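Local coordinates for protein 3-ketosteroid-delta4-5alpha-dehydrogenase (Rhodococcus jostii, PDB 4AT2) that uses bound FAD to catalyse the delta4-(5alpha)-dehydrogenation of 3-ketosteroids, probably as a step in steroid catabolism, at residues G53-I58 with Y498-G503; E123-Y128 with S479-G484; A301-M306 with G450-T455; V456-L461 with F472-C477. All coordinates share one frame; numbering follows the deposited sequence. Where two conformers were deposited one is given.

Contact 1 (G53-I58 with Y498-G503); sequences GVAASI and YGRRAG
G499 presents bare backbone to A55 and A56. G499 O sits 3.1 Å from A56 CA, in a CA-H...O contact, and 3.3 Å from A56 CB; a CB on this glycine would press tightly on A55 CB. R500 follows, its backbone N 3.7 Å from A55 CB. R500 CG, anti to the carbonyl carbon (chi1 -73°), stays 4.1 Å from A55 CB, and the chain then bends at chi3 to take its guanidinium off to E59 and E134, with which it forms salt bridges. A502 offers a looser apolar touch, CB to A56 CB at 4.5 Å. At G503 the backbones close in again: its CA lies 3.3 Å from A56 O, where any side chain would clash. Small residues on both helices thus allow their axes to approach to 6.7 Å at a crossing angle of -41°, closer than bulky side chains would permit. G53, on helix 51-62, is the last glycine of a GxGxxG sequence that begins before the helix, consistent with a Rossmann-type dinucleotide-binding fold. Beneath the pair, A56 and A502 both rest on V257 of strand 255-258, while V54 and I58 turn to helix 202-214.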
loop_
_atom_site.group_PDB
_atom_site.type_symbol
_atom_site.label_atom_id
_atom_site.label_comp_id
_atom_site.label_asym_id
_atom_site.label_seq_id
_atom_site.Cartn_x
_atom_site.Cartn_y
_atom_site.Cartn_z
ATOM N N GLY A 53 3.697 25.977 -3.439
ATOM C CA GLY A 53 2.964 27.197 -3.764
ATOM C C GLY A 53 3.862 28.367 -4.096
ATOM O O GLY A 53 3.634 29.062 -5.096
ATOM N N VAL A 54 4.897 28.589 -3.283
ATOM C CA VAL A 54 5.771 29.748 -3.524
ATOM C C VAL A 54 6.559 29.576 -4.828
ATOM O O VAL A 54 6.691 30.533 -5.600
ATOM C CB VAL A 54 6.657 30.109 -2.310
ATOM C CG1 VAL A 54 7.750 29.072 -2.079
ATOM C CG2 VAL A 54 7.235 31.518 -2.473
ATOM N N ALA A 55 7.020 28.353 -5.103
ATOM C CA ALA A 55 7.745 28.070 -6.341
ATOM C C ALA A 55 6.863 28.299 -7.565
ATOM O O ALA A 55 7.318 28.885 -8.563
ATOM C CB ALA A 55 8.307 26.646 -6.338
ATOM N N ALA A 56 5.606 27.856 -7.481
ATOM C CA ALA A 56 4.632 28.072 -8.554
ATOM C C ALA A 56 4.410 29.561 -8.762
ATOM O O ALA A 56 4.369 30.034 -9.899
ATOM C CB ALA A 56 3.312 27.382 -8.243
ATOM N N SER A 57 4.281 30.296 -7.660
ATOM C CA SER A 57 3.998 31.733 -7.740
ATOM C C SER A 57 5.136 32.495 -8.414
ATOM O O SER A 57 4.885 33.400 -9.211
ATOM C CB SER A 57 3.664 32.329 -6.364
ATOM O OG SER A 57 4.830 32.601 -5.609
ATOM N N ILE A 58 6.381 32.100 -8.115
ATOM C CA ILE A 58 7.546 32.760 -8.711
ATOM C C ILE A 58 7.548 32.583 -10.220
ATOM O O ILE A 58 7.694 33.561 -10.964
ATOM C CB ILE A 58 8.870 32.262 -8.089
ATOM C CG1 ILE A 58 8.974 32.767 -6.650
ATOM C CG2 ILE A 58 10.079 32.713 -8.909
ATOM C CD1 ILE A 58 10.022 32.036 -5.824
ATOM N N TYR A 498 8.519 20.693 -8.946
ATOM C CA TYR A 498 7.219 20.584 -9.641
ATOM C C TYR A 498 6.275 21.751 -9.356
ATOM O O TYR A 498 5.371 22.021 -10.149
ATOM C CB TYR A 498 6.580 19.185 -9.480
ATOM C CG TYR A 498 7.418 18.202 -10.263
ATOM C CD1 TYR A 498 7.482 18.288 -11.648
ATOM C CD2 TYR A 498 8.226 17.269 -9.615
ATOM C CE1 TYR A 498 8.294 17.444 -12.390
ATOM C CE2 TYR A 498 9.048 16.422 -10.337
ATOM C CZ TYR A 498 9.071 16.510 -11.721
ATOM O OH TYR A 498 9.900 15.680 -12.436
ATOM N N GLY A 499 6.530 22.468 -8.262
ATOM C CA GLY A 499 5.889 23.771 -8.022
ATOM C C GLY A 499 6.235 24.725 -9.157
ATOM O O GLY A 499 5.348 25.329 -9.758
ATOM N N ARG A 500 7.525 24.840 -9.473
ATOM C CA ARG A 500 7.951 25.626 -10.643
ATOM C C ARG A 500 7.177 25.244 -11.906
ATOM O O ARG A 500 6.632 26.111 -12.605
ATOM C CB ARG A 500 9.456 25.461 -10.892
ATOM C CG ARG A 500 10.339 26.184 -9.882
ATOM C CD ARG A 500 11.809 25.911 -10.188
ATOM N NE ARG A 500 12.184 26.430 -11.506
ATOM C CZ ARG A 500 13.280 26.074 -12.171
ATOM N NH1 ARG A 500 14.135 25.197 -11.652
ATOM N NH2 ARG A 500 13.524 26.604 -13.362
ATOM N N ARG A 501 7.121 23.946 -12.186
ATOM C CA ARG A 501 6.462 23.440 -13.388
ATOM C C ARG A 501 4.971 23.813 -13.379
ATOM O O ARG A 501 4.413 24.167 -14.419
ATOM C CB ARG A 501 6.639 21.924 -13.515
ATOM C CG ARG A 501 8.067 21.490 -13.834
ATOM C CD ARG A 501 8.434 21.734 -15.303
ATOM N NE ARG A 501 9.830 21.360 -15.556
ATOM C CZ ARG A 501 10.257 20.114 -15.773
ATOM N NH1 ARG A 501 9.400 19.101 -15.808
ATOM N NH2 ARG A 501 11.551 19.886 -15.973
ATOM N N ALA A 502 4.340 23.752 -12.203
ATOM C CA ALA A 502 2.916 24.088 -12.107
ATOM C C ALA A 502 2.705 25.560 -12.425
ATOM O O ALA A 502 1.727 25.917 -13.091
ATOM C CB ALA A 502 2.365 23.773 -10.721
ATOM N N GLY A 503 3.599 26.421 -11.934
ATOM C CA GLY A 503 3.468 27.866 -12.189
ATOM C C GLY A 503 3.665 28.200 -13.660
ATOM O O GLY A 503 2.947 29.020 -14.225
#

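Contact 2 (E123-Y128 with S479-G484); sequences EKITDY and SGVCAG
K124 and Y128, one helical turn apart, both hold CG anti to the backbone N (chi1 -165° and -174°), and this sends the lysine chain and the phenol ring from helix 122-130 to the loop 479-484. The K124 chain runs past the G480 carbonyl, CD to G480 O 3.7 Å, then bends at chi3 and chi4 so that its ammonium can reach S479. There K124 NZ donates to S479 O over 3.2 Å, in the carbonyl plane, and a water that accepts from NZ donates to the same oxygen at 2.8 Å, so two donors meet a buried carbonyl. A leucine in place of K124 would remove the ammonium and would probably leave S479 O with the water alone, itself short of a donor. V481 fills the other half of the contact. Its CG1 lies over one face of the Y128 ring, a CH-pi contact 4.1 Å from the centroid, while its CB meets I125 CG1 at 4.0 Å; a branched aliphatic residue can serve both at once. The loop runs on to Y486, S488 and G489 of the steroid pocket. D494 of helix 490-507 accepts from V481 N, Y498 of that helix forms a cation-pi pair with K124, and helix 105-115 packs on I125 and Y128, whose OH bonds to Y88 O.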
loop_
_atom_site.group_PDB
_atom_site.type_symbol
_atom_site.label_atom_id
_atom_site.label_comp_id
_atom_site.label_asym_id
_atom_site.label_seq_id
_atom_site.Cartn_x
_atom_site.Cartn_y
_atom_site.Cartn_z
ATOM N N GLU A 123 9.371 8.201 -15.714
ATOM C CA GLU A 123 9.345 9.467 -16.446
ATOM C C GLU A 123 9.615 10.642 -15.508
ATOM O O GLU A 123 10.431 11.511 -15.817
ATOM C CB GLU A 123 8.010 9.666 -17.178
ATOM C CG GLU A 123 7.966 10.941 -18.013
ATOM C CD GLU A 123 6.562 11.347 -18.453
ATOM O OE1 GLU A 123 5.560 10.861 -17.903
ATOM O OE2 GLU A 123 6.453 12.189 -19.360
ATOM N N LYS A 124 8.911 10.675 -14.375
ATOM C CA LYS A 124 9.051 11.786 -13.431
ATOM C C LYS A 124 10.444 11.827 -12.814
ATOM O O LYS A 124 11.069 12.878 -12.767
ATOM C CB LYS A 124 7.981 11.739 -12.331
ATOM C CG LYS A 124 7.866 13.047 -11.554
ATOM C CD LYS A 124 6.769 13.024 -10.488
ATOM C CE LYS A 124 5.411 12.795 -11.138
ATOM N NZ LYS A 124 4.357 13.716 -10.648
ATOM N N ILE A 125 10.930 10.680 -12.342
ATOM C CA ILE A 125 12.271 10.632 -11.760
ATOM C C ILE A 125 13.343 11.042 -12.773
ATOM O O ILE A 125 14.232 11.829 -12.437
ATOM C CB ILE A 125 12.555 9.285 -11.072
ATOM C CG1 ILE A 125 11.767 9.242 -9.746
ATOM C CG2 ILE A 125 14.048 9.103 -10.821
ATOM C CD1 ILE A 125 11.802 7.909 -9.023
ATOM N N THR A 126 13.232 10.552 -14.008
ATOM C CA THR A 126 14.192 10.912 -15.070
ATOM C C THR A 126 14.218 12.430 -15.267
ATOM O O THR A 126 15.288 13.062 -15.269
ATOM C CB THR A 126 13.890 10.176 -16.398
ATOM O OG1 THR A 126 13.882 8.768 -16.157
ATOM C CG2 THR A 126 14.963 10.468 -17.453
ATOM N N ASP A 127 13.025 13.002 -15.388
ATOM C CA ASP A 127 12.843 14.434 -15.548
ATOM C C ASP A 127 13.436 15.230 -14.366
ATOM O O ASP A 127 14.154 16.207 -14.561
ATOM C CB ASP A 127 11.341 14.698 -15.702
ATOM C CG ASP A 127 11.011 16.156 -15.787
ATOM O OD1 ASP A 127 11.381 16.789 -16.793
ATOM O OD2 ASP A 127 10.342 16.658 -14.868
ATOM N N TYR A 128 13.131 14.798 -13.146
ATOM C CA TYR A 128 13.658 15.429 -11.940
ATOM C C TYR A 128 15.187 15.397 -11.922
ATOM O O TYR A 128 15.835 16.381 -11.533
ATOM C CB TYR A 128 13.097 14.678 -10.731
ATOM C CG TYR A 128 13.420 15.274 -9.378
ATOM C CD1 TYR A 128 12.698 16.355 -8.875
ATOM C CD2 TYR A 128 14.425 14.718 -8.584
ATOM C CE1 TYR A 128 12.985 16.885 -7.620
ATOM C CE2 TYR A 128 14.721 15.237 -7.337
ATOM C CZ TYR A 128 13.999 16.314 -6.861
ATOM O OH TYR A 128 14.292 16.819 -5.622
ATOM N N SER A 479 1.317 12.709 -5.883
ATOM C CA SER A 479 2.328 11.653 -5.889
ATOM C C SER A 479 3.541 12.206 -6.636
ATOM O O SER A 479 3.449 12.534 -7.819
ATOM C CB SER A 479 1.769 10.410 -6.589
ATOM O OG SER A 479 2.665 9.315 -6.521
ATOM N N GLY A 480 4.666 12.343 -5.933
ATOM C CA GLY A 480 5.875 12.970 -6.503
ATOM C C GLY A 480 6.921 11.943 -6.890
ATOM O O GLY A 480 6.605 10.907 -7.488
ATOM N N VAL A 481 8.177 12.209 -6.546
ATOM C CA VAL A 481 9.215 11.241 -6.895
ATOM C C VAL A 481 9.102 9.944 -6.086
ATOM O O VAL A 481 9.360 8.875 -6.627
ATOM C CB VAL A 481 10.640 11.842 -6.859
ATOM C CG1 VAL A 481 10.749 12.972 -7.886
ATOM C CG2 VAL A 481 11.005 12.339 -5.461
ATOM N N CYS A 482 8.698 10.026 -4.819
ATOM C CA CYS A 482 8.606 8.815 -3.986
ATOM C C CYS A 482 7.330 8.026 -4.218
ATOM O O CYS A 482 6.229 8.566 -4.077
ATOM C CB CYS A 482 8.701 9.155 -2.494
ATOM S SG CYS A 482 10.266 9.894 -2.013
ATOM N N ALA A 483 7.488 6.740 -4.518
ATOM C CA ALA A 483 6.346 5.822 -4.674
ATOM C C ALA A 483 6.208 4.845 -3.502
ATOM O O ALA A 483 5.175 4.193 -3.364
ATOM C CB ALA A 483 6.453 5.050 -5.988
ATOM N N GLY A 484 7.244 4.739 -2.677
ATOM C CA GLY A 484 7.264 3.749 -1.589
ATOM C C GLY A 484 8.394 4.059 -0.630
ATOM O O GLY A 484 8.162 4.584 0.464
HETATM O O HOH W 1 2.018 11.850 -10.153
#

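Contact 3 (A301-M306 with G450-T455); sequences ADLAHM and GGLRTT
A304 N donates to G451 O over 2.9 Å, and G451 N returns a longer bond of 3.2 Å to A304 O, both pointing nearly along the C=O axis: an antiparallel hydrogen-bonded pair. Beside it, L303 and L452 form the non-hydrogen-bonded pair. A third bond runs from R453 N to D302 O at 3.0 Å, the donor standing 47° above the carbonyl plane. The leucines diverge at their CB atoms, yet their CD2 methyls return to within 4.0 Å, and L452 CD2 also meets A301 CB. R453 lays its aliphatic CD against A304 CB at 4.1 Å and extends NH1 to a water, which donates to L303 O and, weakly, to D302 OD2; one water thus bridges the three, while the two charges themselves do not touch. M306, bent at chi2 and chi3, curls its SD to 3.6 Å from G451 CA; at G450 a side chain would collide with M306 CA and H305 O. Strand 303-304 is the outer strand of a three-stranded antiparallel sheet, with 444-452 in the middle and 309-313 beyond. Helix 291-297 covers L303 and L452, and A272 of the second subunit packs on A304 and R453.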
loop_
_atom_site.group_PDB
_atom_site.type_symbol
_atom_site.label_atom_id
_atom_site.label_comp_id
_atom_site.label_asym_id
_atom_site.label_seq_id
_atom_site.Cartn_x
_atom_site.Cartn_y
_atom_site.Cartn_z
ATOM N N ALA A 301 -10.122 13.271 -11.120
ATOM C CA ALA A 301 -8.664 13.183 -11.031
ATOM C C ALA A 301 -8.214 11.835 -10.496
ATOM O O ALA A 301 -8.846 11.264 -9.605
ATOM C CB ALA A 301 -8.092 14.298 -10.157
ATOM N N ASP A 302 -7.103 11.365 -11.047
ATOM C CA ASP A 302 -6.521 10.087 -10.677
ATOM C C ASP A 302 -5.558 10.250 -9.494
ATOM O O ASP A 302 -5.143 11.373 -9.169
ATOM C CB ASP A 302 -5.794 9.518 -11.897
ATOM C CG ASP A 302 -5.657 8.002 -11.861
ATOM O OD1 ASP A 302 -6.174 7.354 -10.919
ATOM O OD2 ASP A 302 -5.008 7.474 -12.797
ATOM N N LEU A 303 -5.230 9.123 -8.857
ATOM C CA LEU A 303 -4.343 9.068 -7.677
ATOM C C LEU A 303 -3.244 8.072 -7.943
ATOM O O LEU A 303 -3.402 7.191 -8.787
ATOM C CB LEU A 303 -5.112 8.539 -6.454
ATOM C CG LEU A 303 -6.389 9.240 -5.979
ATOM C CD1 LEU A 303 -6.941 8.545 -4.740
ATOM C CD2 LEU A 303 -6.104 10.716 -5.708
ATOM N N ALA A 304 -2.148 8.173 -7.196
ATOM C CA ALA A 304 -1.123 7.139 -7.234
ATOM C C ALA A 304 -0.467 6.977 -5.870
ATOM O O ALA A 304 -0.341 7.944 -5.104
ATOM C CB ALA A 304 -0.080 7.447 -8.295
ATOM N N HIS A 305 -0.094 5.729 -5.571
ATOM C CA HIS A 305 0.735 5.389 -4.403
ATOM C C HIS A 305 0.193 5.913 -3.109
ATOM O O HIS A 305 0.937 6.410 -2.266
ATOM C CB HIS A 305 2.194 5.800 -4.633
ATOM C CG HIS A 305 2.755 5.278 -5.929
ATOM N ND1 HIS A 305 2.939 3.954 -6.158
ATOM C CD2 HIS A 305 3.103 5.935 -7.105
ATOM C CE1 HIS A 305 3.409 3.782 -7.404
ATOM N NE2 HIS A 305 3.507 4.992 -7.988
ATOM N N MET A 306 -1.119 5.775 -2.935
ATOM C CA MET A 306 -1.790 6.315 -1.754
ATOM C C MET A 306 -1.356 5.656 -0.447
ATOM O O MET A 306 -1.584 6.204 0.633
ATOM C CB MET A 306 -3.311 6.289 -1.920
ATOM C CG MET A 306 -3.788 7.261 -2.997
ATOM S SD MET A 306 -3.519 8.987 -2.567
ATOM C CE MET A 306 -4.778 9.255 -1.320
ATOM N N GLY A 450 1.547 9.746 -0.945
ATOM C CA GLY A 450 0.655 9.507 -2.078
ATOM C C GLY A 450 -0.247 10.686 -2.351
ATOM O O GLY A 450 -0.477 11.521 -1.477
ATOM N N GLY A 451 -0.770 10.769 -3.565
ATOM C CA GLY A 451 -1.718 11.846 -3.860
ATOM C C GLY A 451 -2.101 11.869 -5.317
ATOM O O GLY A 451 -2.045 10.851 -6.005
ATOM N N LEU A 452 -2.493 13.053 -5.777
ATOM C CA LEU A 452 -2.909 13.226 -7.158
ATOM C C LEU A 452 -1.827 12.825 -8.149
ATOM O O LEU A 452 -0.636 13.063 -7.925
ATOM C CB LEU A 452 -3.307 14.680 -7.395
ATOM C CG LEU A 452 -4.515 15.163 -6.577
ATOM C CD1 LEU A 452 -4.589 16.689 -6.644
ATOM C CD2 LEU A 452 -5.825 14.509 -7.028
ATOM N N ARG A 453 -2.259 12.238 -9.259
ATOM C CA ARG A 453 -1.372 11.884 -10.349
ATOM C C ARG A 453 -1.191 13.124 -11.235
ATOM O O ARG A 453 -2.180 13.729 -11.683
ATOM C CB ARG A 453 -1.994 10.733 -11.153
ATOM C CG ARG A 453 -1.165 10.286 -12.346
ATOM C CD ARG A 453 -0.024 9.381 -11.939
ATOM N NE ARG A 453 0.649 8.817 -13.111
ATOM C CZ ARG A 453 0.490 7.566 -13.551
ATOM N NH1 ARG A 453 -0.316 6.707 -12.916
ATOM N NH2 ARG A 453 1.160 7.164 -14.630
ATOM N N THR A 454 0.065 13.496 -11.477
ATOM C CA THR A 454 0.370 14.673 -12.289
ATOM C C THR A 454 1.417 14.361 -13.354
ATOM O O THR A 454 2.233 13.441 -13.200
ATOM C CB THR A 454 0.919 15.852 -11.450
ATOM O OG1 THR A 454 2.120 15.442 -10.783
ATOM C CG2 THR A 454 -0.113 16.378 -10.419
ATOM N N THR A 455 1.405 15.158 -14.421
ATOM C CA THR A 455 2.411 15.070 -15.473
ATOM C C THR A 455 3.701 15.754 -15.020
ATOM O O THR A 455 3.738 16.401 -13.970
ATOM C CB THR A 455 1.958 15.786 -16.749
ATOM O OG1 THR A 455 1.875 17.195 -16.485
ATOM C CG2 THR A 455 0.604 15.261 -17.253
HETATM O O HOH W 2 -2.673 6.544 -11.405
HETATM O O HOH W 3 0.279 8.196 1.063
#

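Contact 4 (V456-L461 with F472-C477); sequences VNSEVL and FAAGRC. With FAD (flavin-adenine dinucleotide), chain D.
Strand 471-473 is one of the two outer strands of the five-stranded parallel sheet, of Rossmann type, that forms the core of the FAD-binding domain, and the loop after it enters the cofactor site. The turn and strand of 456-461 cross this outer strand and meet it in a single antiparallel bridge, the non-hydrogen-bonded pair of E459 with F472, flanked by the bond A473 N to S458 O, 2.9 Å. S458, at left-handed helical angles (phi 63°), also joins A473 through a water that donates to S458 OG and to A473 O, the latter at 2.8 Å; its hydroxyl is hydrogen-bonded to Y498 O as well. The F472 ring has S458 O at its edge, and E459 runs side by side with it, pointing the same way, with E459 CG 3.8 Å from F472 CE1. This glutamate offers CG to the ring, while its OE1 is hydrogen-bonded to the T455 hydroxyl. An alanine at F472 would probably open a gap between the E459 chain and S505 and A506 of helix 490-507, which the ring now touches. V460 CG2 packs on A473 CB at 3.5 Å, a close fit that suits a small methyl. Further on, at the backbone angles of G475 a CB would press on the preceding carbonyl O and collide with the phosphate. The R476 side chain passes FAD O3' with CG 3.4 Å away and carries its guanidinium to a salt bridge with D494, while R476 N donates to FAD O1P over 2.8 Å, almost straight at 170°.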
loop_
_atom_site.group_PDB
_atom_site.type_symbol
_atom_site.label_atom_id
_atom_site.label_comp_id
_atom_site.label_asym_id
_atom_site.label_seq_id
_atom_site.Cartn_x
_atom_site.Cartn_y
_atom_site.Cartn_z
ATOM N N VAL A 456 4.763 15.655 -15.827
ATOM C CA VAL A 456 6.005 16.382 -15.511
ATOM C C VAL A 456 5.829 17.899 -15.600
ATOM O O VAL A 456 6.662 18.665 -15.112
ATOM C CB VAL A 456 7.195 15.922 -16.378
ATOM C CG1 VAL A 456 7.516 14.467 -16.069
ATOM C CG2 VAL A 456 6.894 16.106 -17.865
ATOM N N ASN A 457 4.728 18.323 -16.212
ATOM C CA ASN A 457 4.362 19.737 -16.262
ATOM C C ASN A 457 3.341 20.121 -15.183
ATOM O O ASN A 457 2.780 21.228 -15.200
ATOM C CB ASN A 457 3.874 20.116 -17.660
ATOM C CG ASN A 457 4.998 20.115 -18.683
ATOM O OD1 ASN A 457 4.941 19.398 -19.692
ATOM N ND2 ASN A 457 6.036 20.886 -18.416
ATOM N N SER A 458 3.141 19.195 -14.244
ATOM C CA SER A 458 2.298 19.387 -13.060
ATOM C C SER A 458 0.830 19.624 -13.379
ATOM O O SER A 458 0.103 20.279 -12.609
ATOM C CB SER A 458 2.871 20.477 -12.141
ATOM O OG SER A 458 4.138 20.080 -11.628
ATOM N N GLU A 459 0.395 19.071 -14.510
ATOM C CA GLU A 459 -1.027 19.038 -14.865
ATOM C C GLU A 459 -1.666 17.887 -14.104
ATOM O O GLU A 459 -1.103 16.793 -14.062
ATOM C CB GLU A 459 -1.181 18.784 -16.361
ATOM C CG GLU A 459 -0.558 19.873 -17.210
ATOM C CD GLU A 459 -0.065 19.354 -18.540
ATOM O OE1 GLU A 459 0.696 18.358 -18.582
ATOM O OE2 GLU A 459 -0.427 19.977 -19.562
ATOM N N VAL A 460 -2.821 18.127 -13.489
ATOM C CA VAL A 460 -3.521 17.055 -12.779
ATOM C C VAL A 460 -4.185 16.146 -13.806
ATOM O O VAL A 460 -4.927 16.615 -14.677
ATOM C CB VAL A 460 -4.571 17.623 -11.793
ATOM C CG1 VAL A 460 -5.409 16.505 -11.190
ATOM C CG2 VAL A 460 -3.866 18.413 -10.689
ATOM N N LEU A 461 -3.913 14.849 -13.717
ATOM C CA LEU A 461 -4.459 13.902 -14.688
ATOM C C LEU A 461 -5.799 13.319 -14.263
ATOM O O LEU A 461 -5.973 12.860 -13.124
ATOM C CB LEU A 461 -3.460 12.772 -14.970
ATOM C CG LEU A 461 -2.177 13.187 -15.707
ATOM C CD1 LEU A 461 -1.179 12.040 -15.642
ATOM C CD2 LEU A 461 -2.455 13.574 -17.155
ATOM N N PHE A 472 -3.769 22.326 -11.945
ATOM C CA PHE A 472 -2.365 21.978 -11.769
ATOM C C PHE A 472 -2.130 21.691 -10.304
ATOM O O PHE A 472 -2.939 22.082 -9.451
ATOM C CB PHE A 472 -1.493 23.138 -12.255
ATOM C CG PHE A 472 -1.834 23.568 -13.652
ATOM C CD1 PHE A 472 -1.256 22.921 -14.742
ATOM C CD2 PHE A 472 -2.810 24.544 -13.875
ATOM C CE1 PHE A 472 -1.608 23.276 -16.035
ATOM C CE2 PHE A 472 -3.167 24.903 -15.170
ATOM C CZ PHE A 472 -2.559 24.270 -16.247
ATOM N N ALA A 473 -1.035 21.002 -9.996
ATOM C CA ALA A 473 -0.778 20.646 -8.591
ATOM C C ALA A 473 0.666 20.263 -8.360
ATOM O O ALA A 473 1.321 19.740 -9.261
ATOM C CB ALA A 473 -1.702 19.517 -8.139
ATOM N N ALA A 474 1.150 20.509 -7.143
ATOM C CA ALA A 474 2.507 20.113 -6.768
ATOM C C ALA A 474 2.619 20.010 -5.260
ATOM O O ALA A 474 1.754 20.502 -4.525
ATOM C CB ALA A 474 3.530 21.100 -7.316
ATOM N N GLY A 475 3.697 19.385 -4.805
ATOM C CA GLY A 475 3.904 19.193 -3.362
ATOM C C GLY A 475 3.149 17.973 -2.877
ATOM O O GLY A 475 2.786 17.093 -3.673
ATOM N N ARG A 476 2.897 17.906 -1.574
ATOM C CA ARG A 476 2.386 16.651 -1.009
ATOM C C ARG A 476 0.890 16.389 -1.210
ATOM O O ARG A 476 0.372 15.380 -0.729
ATOM C CB ARG A 476 2.841 16.438 0.449
ATOM C CG ARG A 476 4.357 16.189 0.577
ATOM C CD ARG A 476 4.816 14.772 0.178
ATOM N NE ARG A 476 4.632 14.473 -1.256
ATOM C CZ ARG A 476 5.374 14.992 -2.239
ATOM N NH1 ARG A 476 6.364 15.841 -1.960
ATOM N NH2 ARG A 476 5.117 14.679 -3.515
ATOM N N CYS A 477 0.203 17.245 -1.970
ATOM C CA CYS A 477 -1.107 16.831 -2.472
ATOM C C CYS A 477 -0.970 15.953 -3.718
ATOM O O CYS A 477 -1.967 15.444 -4.228
ATOM C CB CYS A 477 -2.040 18.021 -2.720
ATOM S SG CYS A 477 -1.616 19.121 -4.093
HETATM P PA FAD D . 3.259 22.872 3.030
HETATM O O1A FAD D . 4.642 23.394 3.022
HETATM O O2A FAD D . 2.695 22.375 4.294
HETATM O O5B FAD D . 2.299 24.017 2.454
HETATM C C5B FAD D . 0.896 23.787 2.287
HETATM C C4B FAD D . 0.142 25.075 2.657
HETATM O O4B FAD D . -1.235 24.821 2.306
HETATM C C3B FAD D . 0.183 25.293 4.175
HETATM O O3B FAD D . 0.633 26.643 4.450
HETATM C C2B FAD D . -1.265 25.060 4.620
HETATM O O2B FAD D . -1.605 25.925 5.736
HETATM C C1B FAD D . -2.046 25.430 3.360
HETATM N N9A FAD D . -3.389 24.815 3.280
HETATM C C8A FAD D . -3.796 23.621 3.730
HETATM N N7A FAD D . -5.084 23.480 3.426
HETATM C C5A FAD D . -5.487 24.585 2.769
HETATM C C6A FAD D . -6.667 24.988 2.234
HETATM N N6A FAD D . -7.723 24.178 2.312
HETATM N N1A FAD D . -6.799 26.178 1.624
HETATM C C2A FAD D . -5.710 27.030 1.517
HETATM N N3A FAD D . -4.504 26.612 2.073
HETATM C C4A FAD D . -4.428 25.401 2.685
HETATM N N1 FAD D . 10.872 17.054 3.703
HETATM C C2 FAD D . 12.041 17.280 2.999
HETATM O O2 FAD D . 12.058 17.081 1.792
HETATM N N3 FAD D . 13.189 17.735 3.663
HETATM C C4 FAD D . 13.173 17.926 5.046
HETATM O O4 FAD D . 14.207 18.312 5.598
HETATM C C4X FAD D . 11.992 17.690 5.759
HETATM N N5 FAD D . 11.946 17.843 7.105
HETATM C C5X FAD D . 10.877 17.390 7.788
HETATM C C6 FAD D . 10.918 17.304 9.183
HETATM C C7 FAD D . 9.809 16.851 9.903
HETATM C C7M FAD D . 9.907 16.786 11.308
HETATM C C8 FAD D . 8.639 16.464 9.218
HETATM C C8M FAD D . 7.482 16.005 9.881
HETATM C C9 FAD D . 8.598 16.563 7.825
HETATM C C9A FAD D . 9.720 17.002 7.105
HETATM N N10 FAD D . 9.699 17.067 5.751
HETATM C C10 FAD D . 10.847 17.258 5.087
HETATM C "C1'" FAD D . 8.440 17.013 4.964
HETATM C "C2'" FAD D . 8.111 18.409 4.414
HETATM O "O2'" FAD D . 8.138 19.300 5.531
HETATM C "C3'" FAD D . 6.720 18.435 3.762
HETATM O "O3'" FAD D . 6.411 17.196 3.099
HETATM C "C4'" FAD D . 6.643 19.596 2.756
HETATM O "O4'" FAD D . 6.956 20.812 3.451
HETATM C "C5'" FAD D . 5.238 19.701 2.158
HETATM O "O5'" FAD D . 5.244 20.745 1.166
HETATM P P FAD D . 3.851 21.319 0.592
HETATM O O1P FAD D . 3.066 20.242 -0.021
HETATM O O2P FAD D . 4.170 22.559 -0.192
HETATM O O3P FAD D . 3.038 21.647 1.966
HETATM O O HOH W 4 3.280 17.878 -9.877
#

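Overall arrangement
All four contacts are largely buried, but their chemistry differs. Contact 1 joins two helices through glycines and alanines and has only CA-H...O and apolar touches; contacts 3 and 4 rely on strand pairing, and contact 2 on one lysine and a valine. Contact 2 is nearest the chain centre, whereas contact 3 also meets the second subunit. Helix 490-507 is one partner of contact 1 and packs against contact 4, and D127 ties contact 2 to Y498 and R501 of contact 1. Contacts 3 and 4 are joined by backbone bonds, D302 N to L461 O and L452 N to C477 O. Only contact 4 bonds directly to FAD.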